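Local atomic coordinates of diaminopropionate ammonia-lyase (Escherichia coli, PDB entry 4D9I), a protein that uses pyridoxal 5'-phosphate to catalyse the alpha,beta-elimination of both L- and D-2,3-diaminopropionate, yielding pyruvate and ammonia. Residues Ser27-Ala32 / Gly205-Ala210; Arg33-Lys38 / Leu95-Leu100; Gly145-Arg150 / Asp379-His384; Ile334-Ser339 / Val373-Gly378. One frame throughout, in Å; residues are numbered along the deposited sequence.

Contact 1 (Ser27-Ala32 / Gly205-Ala210); sequences SQAKLA and GYATLA
Ala29 and Ala207 meet methyl to methyl, their CB atoms 3.5 Å apart, closer than carbons usually pack. The two methyls close directly on each other, and Ala207 CB also reaches Ala29 CA at 4.2 Å, so helix 26-36 and the junction of helices 197-206 and 208-220 come nearly backbone to backbone. The CA atoms of this pair lie only 5.1 Å apart. One turn further on, Ala32 directs its methyl at the other segment and sets it against two partners: Gly205 CA at 3.9 Å from Ala32 CB, and Thr208 OG1 at 3.8 Å from the same CB. Thr208 has its hydroxyl opposite the carbonyl carbon and beside its own backbone N (chi1 -75°), which brings OG1 alongside the backbone of helix 26-36, 3.7 Å from Ala32 C; the methyl CG2 takes the place opposite the backbone N. The hydroxyl uses its polarity a turn beyond Ala32, in a hydrogen bond with His36 ND1, and its contact with Ala32 is van der Waals. No hydrogen bond joins the two segments. Tyr243 touches the side chains of both Ala29 and Ala210, so helix 235-248 packs beside the contact. Such close approach through alanine and glycine is typical of tightly packed helices, and here it lays the N-terminal helix of a fold type II PLP enzyme against the helices leading to strand 226-230.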
loop_
_atom_site.group_PDB
_atom_site.type_symbol
_atom_site.label_atom_id
_atom_site.label_comp_id
_atom_site.label_asym_id
_atom_site.label_seq_id
_atom_site.Cartn_x
_atom_site.Cartn_y
_atom_site.Cartn_z
ATOM N N SER B 27 16.527 -29.253 18.185
ATOM C CA SER B 27 16.344 -30.632 17.725
ATOM C C SER B 27 14.889 -30.982 17.395
ATOM O O SER B 27 14.635 -31.615 16.374
ATOM C CB SER B 27 16.969 -31.644 18.699
ATOM O OG SER B 27 16.606 -31.362 20.040
ATOM N N GLN B 28 13.944 -30.554 18.235
ATOM C CA GLN B 28 12.507 -30.786 17.966
ATOM C C GLN B 28 12.048 -30.008 16.750
ATOM O O GLN B 28 11.276 -30.520 15.927
ATOM C CB GLN B 28 11.623 -30.439 19.167
ATOM C CG GLN B 28 11.859 -31.319 20.384
ATOM C CD GLN B 28 12.829 -30.688 21.360
ATOM O OE1 GLN B 28 13.464 -29.659 21.057
ATOM N NE2 GLN B 28 12.936 -31.278 22.547
ATOM N N ALA B 29 12.531 -28.773 16.628
ATOM C CA ALA B 29 12.268 -27.975 15.436
ATOM C C ALA B 29 12.823 -28.654 14.179
ATOM O O ALA B 29 12.134 -28.727 13.175
ATOM C CB ALA B 29 12.831 -26.577 15.591
ATOM N N LYS B 30 14.049 -29.180 14.247
ATOM C CA LYS B 30 14.618 -29.911 13.105
ATOM C C LYS B 30 13.728 -31.111 12.722
ATOM O O LYS B 30 13.458 -31.345 11.534
ATOM C CB LYS B 30 16.045 -30.372 13.397
ATOM N N LEU B 31 13.256 -31.833 13.739
ATOM C CA LEU B 31 12.356 -32.975 13.556
ATOM C C LEU B 31 11.037 -32.543 12.906
ATOM O O LEU B 31 10.585 -33.158 11.935
ATOM C CB LEU B 31 12.098 -33.689 14.887
ATOM C CG LEU B 31 13.275 -34.446 15.520
ATOM C CD1 LEU B 31 12.911 -34.961 16.909
ATOM C CD2 LEU B 31 13.725 -35.601 14.628
ATOM N N ALA B 32 10.437 -31.473 13.426
ATOM C CA ALA B 32 9.217 -30.936 12.832
ATOM C C ALA B 32 9.453 -30.541 11.368
ATOM O O ALA B 32 8.676 -30.913 10.486
ATOM C CB ALA B 32 8.688 -29.757 13.642
ATOM N N GLY B 205 5.952 -27.692 16.320
ATOM C CA GLY B 205 5.726 -27.574 14.900
ATOM C C GLY B 205 5.948 -26.141 14.436
ATOM O O GLY B 205 6.546 -25.906 13.376
ATOM N N TYR B 206 5.484 -25.178 15.234
ATOM C CA TYR B 206 5.630 -23.745 14.899
ATOM C C TYR B 206 7.092 -23.351 14.693
ATOM O O TYR B 206 7.400 -22.415 13.952
ATOM C CB TYR B 206 5.091 -22.858 16.024
ATOM C CG TYR B 206 3.589 -22.784 16.172
ATOM C CD1 TYR B 206 2.718 -23.194 15.137
ATOM C CD2 TYR B 206 3.037 -22.264 17.334
ATOM C CE1 TYR B 206 1.344 -23.086 15.280
ATOM C CE2 TYR B 206 1.668 -22.148 17.489
ATOM C CZ TYR B 206 0.831 -22.578 16.470
ATOM O OH TYR B 206 -0.522 -22.459 16.640
ATOM N N ALA B 207 7.983 -24.065 15.366
ATOM C CA ALA B 207 9.410 -23.710 15.364
ATOM C C ALA B 207 10.089 -23.850 14.001
ATOM O O ALA B 207 11.197 -23.302 13.792
ATOM C CB ALA B 207 10.159 -24.523 16.414
ATOM N N THR B 208 9.473 -24.613 13.105
ATOM C CA THR B 208 9.929 -24.708 11.710
ATOM C C THR B 208 10.156 -23.332 11.090
ATOM O O THR B 208 11.123 -23.154 10.366
ATOM C CB THR B 208 8.942 -25.525 10.830
ATOM O OG1 THR B 208 9.090 -26.915 11.133
ATOM C CG2 THR B 208 9.207 -25.352 9.346
ATOM N N LEU B 209 9.263 -22.380 11.365
ATOM C CA LEU B 209 9.394 -21.033 10.784
ATOM C C LEU B 209 10.633 -20.344 11.323
ATOM O O LEU B 209 11.268 -19.574 10.609
ATOM C CB LEU B 209 8.128 -20.181 10.979
ATOM C CG LEU B 209 7.818 -19.527 12.333
ATOM C CD1 LEU B 209 8.464 -18.161 12.432
ATOM C CD2 LEU B 209 6.307 -19.426 12.550
ATOM N N ALA B 210 10.978 -20.627 12.580
ATOM C CA ALA B 210 12.177 -20.052 13.176
ATOM C C ALA B 210 13.442 -20.749 12.626
ATOM O O ALA B 210 14.444 -20.073 12.305
ATOM C CB ALA B 210 12.120 -20.154 14.698
#

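Contact 2 (Arg33-Lys38 / Leu95-Leu100); sequences RQFHQK and LDIETL
An Asx turn shapes the loop between helices 81-93 and 102-106 that receives Lys38 and Phe35 from the tail of helix 26-36. In it Asp96 OD2 accepts from Glu98 N at 3.0 Å, on the anti side of the carboxylate and 31° out of its plane. The turn is tightened by a backbone bond from Thr99 N to Asp96 O. Lys38 meets carbonyls of this loop: it runs out fully extended beyond CG and lays its last carbons along Leu100 O, with Lys38 CD 3.3 Å from that oxygen. Its ammonium then donates to the same carbonyl, Lys38 NZ to Leu100 O at 3.1 Å, approaching from above the carbonyl plane rather than along a lone pair. Glu98 O stands 3.5 Å from Lys38 NZ. A water adds a second link, accepting from Lys38 NZ at 2.7 Å and donating to Ile97 O at 2.8 Å. Beside these polar contacts, Phe35 swings its ring opposite the backbone N (chi1 165°), and Phe35 CD1 meets Ile97 CD1 at 4.0 Å, the two side chains crossing at about a right angle. Phe35 and Ile97 both rest on Ala86 of helix 81-93, where Tyr83 meets the phenylalanine ring and Cys90 the isoleucine, while Leu100 packs on Leu105 of helix 102-106; the contact thus seats the end of helix 26-36 beside these two helices, at the protein surface.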
loop_
_atom_site.group_PDB
_atom_site.type_symbol
_atom_site.label_atom_id
_atom_site.label_comp_id
_atom_site.label_asym_id
_atom_site.label_seq_id
_atom_site.Cartn_x
_atom_site.Cartn_y
_atom_site.Cartn_z
ATOM N N ARG B 33 10.546 -29.829 11.103
ATOM C CA ARG B 33 10.832 -29.396 9.735
ATOM C C ARG B 33 10.994 -30.556 8.741
ATOM O O ARG B 33 10.508 -30.482 7.606
ATOM C CB ARG B 33 12.053 -28.473 9.678
ATOM C CG ARG B 33 12.254 -27.900 8.285
ATOM C CD ARG B 33 13.270 -26.780 8.262
ATOM N NE ARG B 33 13.426 -26.290 6.902
ATOM C CZ ARG B 33 14.339 -25.412 6.528
ATOM N NH1 ARG B 33 15.191 -24.910 7.418
ATOM N NH2 ARG B 33 14.401 -25.040 5.258
ATOM N N GLN B 34 11.702 -31.599 9.166
ATOM C CA GLN B 34 11.821 -32.846 8.410
ATOM C C GLN B 34 10.455 -33.410 8.017
ATOM O O GLN B 34 10.279 -33.901 6.891
ATOM C CB GLN B 34 12.557 -33.892 9.239
ATOM C CG GLN B 34 14.054 -33.656 9.423
ATOM C CD GLN B 34 14.677 -34.715 10.337
ATOM O OE1 GLN B 34 14.774 -35.890 9.974
ATOM N NE2 GLN B 34 15.085 -34.300 11.539
ATOM N N PHE B 35 9.502 -33.329 8.952
ATOM C CA PHE B 35 8.116 -33.727 8.720
ATOM C C PHE B 35 7.467 -32.829 7.674
ATOM O O PHE B 35 6.929 -33.323 6.690
ATOM C CB PHE B 35 7.314 -33.691 10.031
ATOM C CG PHE B 35 5.827 -33.738 9.833
ATOM C CD1 PHE B 35 5.184 -34.943 9.618
ATOM C CD2 PHE B 35 5.070 -32.566 9.861
ATOM C CE1 PHE B 35 3.818 -34.992 9.420
ATOM C CE2 PHE B 35 3.696 -32.609 9.670
ATOM C CZ PHE B 35 3.072 -33.827 9.448
ATOM N N HIS B 36 7.532 -31.514 7.893
ATOM C CA HIS B 36 6.961 -30.525 6.955
ATOM C C HIS B 36 7.477 -30.608 5.546
ATOM O O HIS B 36 6.726 -30.387 4.599
ATOM C CB HIS B 36 7.136 -29.107 7.478
ATOM C CG HIS B 36 6.362 -28.832 8.739
ATOM N ND1 HIS B 36 6.924 -28.268 9.825
ATOM C CD2 HIS B 36 5.035 -29.083 9.067
ATOM C CE1 HIS B 36 6.002 -28.147 10.787
ATOM N NE2 HIS B 36 4.847 -28.648 10.323
ATOM N N GLN B 37 8.756 -30.942 5.406
ATOM C CA GLN B 37 9.424 -31.103 4.099
ATOM C C GLN B 37 8.833 -32.262 3.246
ATOM O O GLN B 37 9.096 -32.370 2.036
ATOM C CB GLN B 37 10.924 -31.329 4.339
ATOM C CG GLN B 37 11.688 -31.875 3.136
ATOM C CD GLN B 37 12.617 -33.019 3.487
ATOM O OE1 GLN B 37 12.178 -34.088 3.951
ATOM N NE2 GLN B 37 13.913 -32.815 3.241
ATOM N N LYS B 38 8.036 -33.120 3.878
ATOM C CA LYS B 38 7.463 -34.273 3.171
ATOM C C LYS B 38 6.057 -33.983 2.663
ATOM O O LYS B 38 5.430 -34.830 2.024
ATOM C CB LYS B 38 7.452 -35.515 4.073
ATOM C CG LYS B 38 8.815 -35.897 4.620
ATOM C CD LYS B 38 8.693 -37.026 5.627
ATOM C CE LYS B 38 10.062 -37.471 6.112
ATOM N NZ LYS B 38 9.956 -38.221 7.393
ATOM N N LEU B 95 2.179 -45.932 14.495
ATOM C CA LEU B 95 3.111 -45.615 13.434
ATOM C C LEU B 95 4.220 -44.731 13.974
ATOM O O LEU B 95 4.033 -44.054 14.986
ATOM C CB LEU B 95 2.385 -44.883 12.300
ATOM C CG LEU B 95 1.246 -45.602 11.569
ATOM C CD1 LEU B 95 0.545 -44.628 10.632
ATOM C CD2 LEU B 95 1.752 -46.814 10.801
ATOM N N ASP B 96 5.362 -44.739 13.288
ATOM C CA ASP B 96 6.483 -43.877 13.623
ATOM C C ASP B 96 6.519 -42.695 12.643
ATOM O O ASP B 96 6.930 -42.848 11.484
ATOM C CB ASP B 96 7.799 -44.665 13.589
ATOM C CG ASP B 96 9.002 -43.838 14.044
ATOM O OD1 ASP B 96 10.030 -44.436 14.379
ATOM O OD2 ASP B 96 8.943 -42.596 14.075
ATOM N N ILE B 97 6.086 -41.531 13.131
ATOM C CA ILE B 97 5.986 -40.298 12.336
ATOM C C ILE B 97 7.326 -39.870 11.708
ATOM O O ILE B 97 7.349 -39.264 10.642
ATOM C CB ILE B 97 5.387 -39.135 13.173
ATOM C CG1 ILE B 97 5.083 -37.907 12.287
ATOM C CG2 ILE B 97 6.294 -38.777 14.350
ATOM C CD1 ILE B 97 4.280 -36.817 12.988
ATOM N N GLU B 98 8.427 -40.201 12.377
ATOM C CA GLU B 98 9.769 -39.826 11.934
ATOM C C GLU B 98 10.261 -40.605 10.715
ATOM O O GLU B 98 11.147 -40.148 10.002
ATOM C CB GLU B 98 10.761 -40.047 13.069
ATOM C CG GLU B 98 10.548 -39.151 14.274
ATOM C CD GLU B 98 11.710 -39.232 15.240
ATOM O OE1 GLU B 98 12.846 -39.465 14.773
ATOM O OE2 GLU B 98 11.494 -39.071 16.461
ATOM N N THR B 99 9.709 -41.794 10.493
ATOM C CA THR B 99 10.208 -42.658 9.433
ATOM C C THR B 99 9.172 -42.949 8.350
ATOM O O THR B 99 9.201 -44.007 7.730
ATOM C CB THR B 99 10.737 -43.995 9.999
ATOM O OG1 THR B 99 9.682 -44.664 10.700
ATOM C CG2 THR B 99 11.895 -43.751 10.946
ATOM N N LEU B 100 8.251 -42.024 8.120
ATOM C CA LEU B 100 7.284 -42.200 7.042
ATOM C C LEU B 100 7.007 -40.883 6.327
ATOM O O LEU B 100 7.357 -39.814 6.825
ATOM C CB LEU B 100 5.991 -42.856 7.561
ATOM C CG LEU B 100 5.281 -42.224 8.763
ATOM C CD1 LEU B 100 4.703 -40.852 8.440
ATOM C CD2 LEU B 100 4.192 -43.161 9.268
HETATM O O HOH W 1 8.601 -37.032 9.412
#

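Contact 3 (Gly145-Arg150 / Asp379-His384); sequences GSAQER and DTDVKH
Glu149 and Asp381 have the nearest CA atoms, 6.5 Å apart, and each segment is a loop turning into a helix. Ala147 is the N-cap residue of helix 148-155 and Asp381 that of helix 382-389, so two helix starts come close together. Asp381 OD1 caps its own helix by accepting from His384 N at 3.0 Å. Across the contact Glu149 reaches into the same first turn: with CG opposite the backbone N (chi1 -173°) and the chain extended beyond it, OE1 accepts from Val382 N at 2.9 Å in a nearly straight bond (166°), on the syn side of the carboxylate. A water donates to Glu149 OE2 and to Asp379 O. Arg150 binds differently. Its NH2 donates to Thr380 OG1 at 2.9 Å, close to the guanidinium plane, and this hydroxyl also bonds Glu377. Over one guanidinium face lies Asp381 CB, offset toward the rim, and the Asp381 carboxylate stands nearly perpendicular to the group (88°). The salt bridge of Arg150 NH1 to Asp381 OD2 is long, 4.0 Å, the oxygen lying well out of the guanidinium plane; a water accepting from NH1 and donating to OD2 carries the link. A methionine in place of Arg150 would probably deprive Asp381 of a nearby positive charge and its water link, and Thr380 OG1 of this donor. Glu149 OE1 and Asp381 OD1 lie 4.3 Å apart with a water donating to both; this crowding of negative charge is probably eased by the helix start and by Arg150, whose side chain comes within about 6 Å of that of Asp120, the probable proton acceptor for the L-isomer.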
loop_
_atom_site.group_PDB
_atom_site.type_symbol
_atom_site.label_atom_id
_atom_site.label_comp_id
_atom_site.label_asym_id
_atom_site.label_seq_id
_atom_site.Cartn_x
_atom_site.Cartn_y
_atom_site.Cartn_z
ATOM N N GLY B 145 -19.473 -13.259 15.919
ATOM C CA GLY B 145 -18.746 -12.163 15.276
ATOM C C GLY B 145 -17.801 -12.570 14.163
ATOM O O GLY B 145 -17.335 -11.716 13.406
ATOM N N SER B 146 -17.527 -13.870 14.058
ATOM C CA SER B 146 -16.576 -14.413 13.079
ATOM C C SER B 146 -16.845 -14.013 11.637
ATOM O O SER B 146 -17.957 -14.133 11.153
ATOM C CB SER B 146 -16.523 -15.943 13.168
ATOM O OG SER B 146 -15.783 -16.356 14.293
ATOM N N ALA B 147 -15.794 -13.569 10.954
ATOM C CA ALA B 147 -15.869 -13.162 9.553
ATOM C C ALA B 147 -16.325 -14.345 8.718
ATOM O O ALA B 147 -15.728 -15.418 8.785
ATOM C CB ALA B 147 -14.508 -12.668 9.070
ATOM N N GLN B 148 -17.375 -14.133 7.932
ATOM C CA GLN B 148 -17.940 -15.164 7.058
ATOM C C GLN B 148 -16.885 -15.824 6.169
ATOM O O GLN B 148 -16.953 -17.028 5.908
ATOM C CB GLN B 148 -19.059 -14.577 6.195
ATOM C CG GLN B 148 -19.941 -15.617 5.520
ATOM C CD GLN B 148 -20.819 -16.361 6.504
ATOM O OE1 GLN B 148 -20.616 -17.546 6.765
ATOM N NE2 GLN B 148 -21.804 -15.657 7.063
ATOM N N GLU B 149 -15.915 -15.039 5.708
ATOM C CA GLU B 149 -14.843 -15.574 4.868
ATOM C C GLU B 149 -14.041 -16.665 5.565
ATOM O O GLU B 149 -13.670 -17.657 4.941
ATOM C CB GLU B 149 -13.891 -14.469 4.402
ATOM C CG GLU B 149 -12.870 -14.956 3.382
ATOM C CD GLU B 149 -11.867 -13.891 2.953
ATOM O OE1 GLU B 149 -12.020 -12.717 3.324
ATOM O OE2 GLU B 149 -10.926 -14.243 2.227
ATOM N N ARG B 150 -13.768 -16.476 6.850
ATOM C CA ARG B 150 -12.979 -17.444 7.597
ATOM C C ARG B 150 -13.785 -18.737 7.839
ATOM O O ARG B 150 -13.234 -19.847 7.766
ATOM C CB ARG B 150 -12.467 -16.837 8.904
ATOM C CG ARG B 150 -11.474 -15.704 8.719
ATOM C CD ARG B 150 -11.035 -15.133 10.056
ATOM N NE ARG B 150 -9.880 -14.268 9.872
ATOM C CZ ARG B 150 -9.808 -12.985 10.218
ATOM N NH1 ARG B 150 -10.817 -12.370 10.820
ATOM N NH2 ARG B 150 -8.688 -12.323 9.980
ATOM N N ASP B 379 -3.833 -11.492 4.271
ATOM C CA ASP B 379 -5.177 -10.940 4.297
ATOM C C ASP B 379 -6.238 -12.037 4.429
ATOM O O ASP B 379 -7.022 -12.298 3.505
ATOM C CB ASP B 379 -5.420 -10.076 3.046
ATOM C CG ASP B 379 -5.115 -10.813 1.753
ATOM O OD1 ASP B 379 -4.488 -11.895 1.802
ATOM O OD2 ASP B 379 -5.486 -10.309 0.679
ATOM N N THR B 380 -6.271 -12.674 5.595
ATOM C CA THR B 380 -7.210 -13.743 5.830
ATOM C C THR B 380 -8.660 -13.237 5.858
ATOM O O THR B 380 -9.577 -14.011 5.658
ATOM C CB THR B 380 -6.842 -14.507 7.114
ATOM O OG1 THR B 380 -6.746 -13.580 8.195
ATOM C CG2 THR B 380 -5.498 -15.213 6.932
ATOM N N ASP B 381 -8.845 -11.943 6.115
ATOM C CA ASP B 381 -10.127 -11.273 5.995
ATOM C C ASP B 381 -9.945 -10.134 4.965
ATOM O O ASP B 381 -9.493 -9.050 5.326
ATOM C CB ASP B 381 -10.569 -10.714 7.357
ATOM C CG ASP B 381 -11.896 -9.949 7.295
ATOM O OD1 ASP B 381 -12.344 -9.555 6.201
ATOM O OD2 ASP B 381 -12.496 -9.715 8.360
ATOM N N VAL B 382 -10.287 -10.392 3.704
ATOM C CA VAL B 382 -9.973 -9.426 2.638
ATOM C C VAL B 382 -10.762 -8.117 2.765
ATOM O O VAL B 382 -10.276 -7.046 2.358
ATOM C CB VAL B 382 -10.087 -10.026 1.214
ATOM C CG1 VAL B 382 -9.155 -11.216 1.052
ATOM C CG2 VAL B 382 -11.518 -10.417 0.893
ATOM N N LYS B 383 -11.975 -8.221 3.325
ATOM C CA LYS B 383 -12.849 -7.077 3.572
ATOM C C LYS B 383 -12.151 -6.110 4.520
ATOM O O LYS B 383 -11.959 -4.945 4.202
ATOM C CB LYS B 383 -14.168 -7.552 4.196
ATOM C CG LYS B 383 -15.323 -6.575 4.089
ATOM C CD LYS B 383 -16.628 -7.302 4.410
ATOM C CE LYS B 383 -17.820 -6.360 4.427
ATOM N NZ LYS B 383 -17.549 -5.168 5.286
ATOM N N HIS B 384 -11.752 -6.627 5.682
ATOM C CA HIS B 384 -11.036 -5.851 6.698
ATOM C C HIS B 384 -9.699 -5.341 6.193
ATOM O O HIS B 384 -9.294 -4.181 6.459
ATOM C CB HIS B 384 -10.891 -6.725 7.954
ATOM C CG HIS B 384 -10.102 -6.088 9.061
ATOM N ND1 HIS B 384 -10.601 -5.104 9.833
ATOM C CD2 HIS B 384 -8.802 -6.319 9.502
ATOM C CE1 HIS B 384 -9.671 -4.720 10.726
ATOM N NE2 HIS B 384 -8.565 -5.469 10.524
HETATM O O HOH W 2 -13.678 -10.916 4.522
HETATM O O HOH W 3 -8.349 -14.246 2.521
HETATM O O HOH W 4 -11.341 -9.605 10.741
#

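Contact 4 (Ile334-Ser339 / Val373-Gly378); sequences IISGES and VISTEG
Ser375 OG shares a 2.6 Å hydrogen bond with Ser336 OG, in which either could donate, and a second bond, its direction also open, with a water 2.7 Å from Ile335 O. Both hydroxyls stand opposite their backbone N (chi1 -168° in Ser336, -170° in Ser375), which turns each toward the other. Next to them Glu377 O accepts from Gly337 N at 3.0 Å, the donor lying above the carbonyl plane, and takes a CA-H...O contact from Ser336 CA at 3.3 Å. A second such contact joins Gly378 CA to Ile335 O at 3.2 Å. The segments thus bring the end of strand 370-375 up to the start of helix 338-352 in this fold type II PLP enzyme, where Thr376 OG1 lies near the ring nitrogen N1 of the pyridoxal phosphate carried by Lys77. Glu377 OE2 crosses to the helix start through two waters, one held by Glu338 N and the other by Ser339 N, the latter donating to OE2 at 2.6 Å. Glu377 OE1 is hydrogen-bonded to Thr380 OG1 and Asn122 ND2. With an alanine in place of Glu377, both waters and the Thr380 and Asn122 side chains would probably lose this acceptor. Ser339 OG is hydrogen-bonded to Ala287 O.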
loop_
_atom_site.group_PDB
_atom_site.type_symbol
_atom_site.label_atom_id
_atom_site.label_comp_id
_atom_site.label_asym_id
_atom_site.label_seq_id
_atom_site.Cartn_x
_atom_site.Cartn_y
_atom_site.Cartn_z
ATOM N N ILE B 334 4.555 -6.703 1.335
ATOM C CA ILE B 334 4.094 -7.862 2.111
ATOM C C ILE B 334 2.617 -7.658 2.480
ATOM O O ILE B 334 2.222 -6.587 2.964
ATOM C CB ILE B 334 4.953 -8.057 3.400
ATOM C CG1 ILE B 334 6.422 -8.381 3.037
ATOM C CG2 ILE B 334 4.337 -9.109 4.307
ATOM C CD1 ILE B 334 7.415 -8.304 4.191
ATOM N N ILE B 335 1.794 -8.676 2.223
ATOM C CA ILE B 335 0.367 -8.629 2.547
ATOM C C ILE B 335 0.267 -9.243 3.947
ATOM O O ILE B 335 0.560 -10.433 4.134
ATOM C CB ILE B 335 -0.492 -9.434 1.542
ATOM C CG1 ILE B 335 -0.264 -8.960 0.084
ATOM C CG2 ILE B 335 -1.961 -9.380 1.927
ATOM C CD1 ILE B 335 -0.381 -7.469 -0.136
ATOM N N SER B 336 -0.107 -8.417 4.921
ATOM C CA SER B 336 -0.082 -8.805 6.327
ATOM C C SER B 336 -1.400 -8.409 6.994
ATOM O O SER B 336 -1.795 -7.231 6.954
ATOM C CB SER B 336 1.085 -8.101 7.037
ATOM O OG SER B 336 1.327 -8.645 8.334
ATOM N N GLY B 337 -2.037 -9.386 7.646
ATOM C CA GLY B 337 -3.315 -9.171 8.327
ATOM C C GLY B 337 -3.123 -8.396 9.614
ATOM O O GLY B 337 -2.001 -8.134 10.021
ATOM N N GLU B 338 -4.218 -8.067 10.283
ATOM C CA GLU B 338 -4.131 -7.253 11.497
ATOM C C GLU B 338 -3.156 -7.805 12.556
ATOM O O GLU B 338 -2.218 -7.100 12.992
ATOM C CB GLU B 338 -5.519 -7.033 12.093
ATOM C CG GLU B 338 -5.534 -5.898 13.097
ATOM C CD GLU B 338 -6.932 -5.551 13.547
ATOM O OE1 GLU B 338 -7.870 -6.289 13.214
ATOM O OE2 GLU B 338 -7.100 -4.540 14.248
ATOM N N SER B 339 -3.356 -9.067 12.928
ATOM C CA SER B 339 -2.452 -9.744 13.844
ATOM C C SER B 339 -1.071 -10.056 13.271
ATOM O O SER B 339 -0.099 -10.155 14.022
ATOM C CB SER B 339 -3.092 -11.035 14.367
ATOM O OG SER B 339 -4.184 -10.700 15.191
ATOM N N VAL B 373 11.083 -9.769 12.481
ATOM C CA VAL B 373 9.641 -9.580 12.683
ATOM C C VAL B 373 8.967 -10.775 12.039
ATOM O O VAL B 373 9.457 -11.276 11.027
ATOM C CB VAL B 373 9.179 -8.258 12.019
ATOM C CG1 VAL B 373 7.684 -8.043 12.145
ATOM C CG2 VAL B 373 9.911 -7.076 12.670
ATOM N N ILE B 374 7.869 -11.251 12.636
ATOM C CA ILE B 374 7.089 -12.311 12.035
ATOM C C ILE B 374 5.743 -11.777 11.563
ATOM O O ILE B 374 4.970 -11.233 12.364
ATOM C CB ILE B 374 6.863 -13.505 13.008
ATOM C CG1 ILE B 374 8.144 -13.881 13.770
ATOM C CG2 ILE B 374 6.227 -14.671 12.256
ATOM C CD1 ILE B 374 9.307 -14.453 12.953
ATOM N N SER B 375 5.480 -11.912 10.264
ATOM C CA SER B 375 4.160 -11.652 9.733
ATOM C C SER B 375 3.419 -12.971 9.719
ATOM O O SER B 375 3.601 -13.811 8.826
ATOM C CB SER B 375 4.207 -11.057 8.326
ATOM O OG SER B 375 2.906 -10.632 7.986
ATOM N N THR B 376 2.578 -13.156 10.726
ATOM C CA THR B 376 1.960 -14.476 10.976
ATOM C C THR B 376 0.826 -14.820 10.022
ATOM O O THR B 376 0.471 -15.998 9.884
ATOM C CB THR B 376 1.426 -14.545 12.415
ATOM O OG1 THR B 376 0.715 -13.326 12.680
ATOM C CG2 THR B 376 2.579 -14.704 13.399
ATOM N N GLU B 377 0.243 -13.814 9.363
ATOM C CA GLU B 377 -0.826 -14.078 8.401
ATOM C C GLU B 377 -0.881 -13.007 7.333
ATOM O O GLU B 377 -0.453 -11.877 7.574
ATOM C CB GLU B 377 -2.203 -14.157 9.098
ATOM C CG GLU B 377 -2.599 -12.872 9.832
ATOM C CD GLU B 377 -4.091 -12.791 10.179
ATOM O OE1 GLU B 377 -4.837 -13.808 10.079
ATOM O OE2 GLU B 377 -4.520 -11.682 10.577
ATOM N N GLY B 378 -1.426 -13.362 6.168
ATOM C CA GLY B 378 -1.765 -12.372 5.155
ATOM C C GLY B 378 -3.181 -11.862 5.372
ATOM O O GLY B 378 -3.685 -11.848 6.509
HETATM O O HOH W 5 2.264 -11.856 5.753
HETATM O O HOH W 6 -6.470 -9.475 9.435
HETATM O O HOH W 7 -5.908 -10.546 12.467
#

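Overall arrangement
From the N terminus, helix 26-36 supplies the first partner of contact 1 and, directly after it, that of contact 2. Contact 2 closes first, at residues 95-100, nested within the loop that contact 1 closes at 205-210, and the two contacts touch beside their shared helix. Contact 3 opens at 145-150, inside that loop, and closes only at 379-384, so it crosses contact 1. Contact 4 (334-339 with 373-378) nests within contact 3 and leads straight into it along the chain. Contact 3 ties helix 148-155, which follows strand 137-142 of the four-stranded sheet, to the segment after strand 370-375 of the larger sheet. Contacts 1 and 4 touch through Leu209 and Ile374.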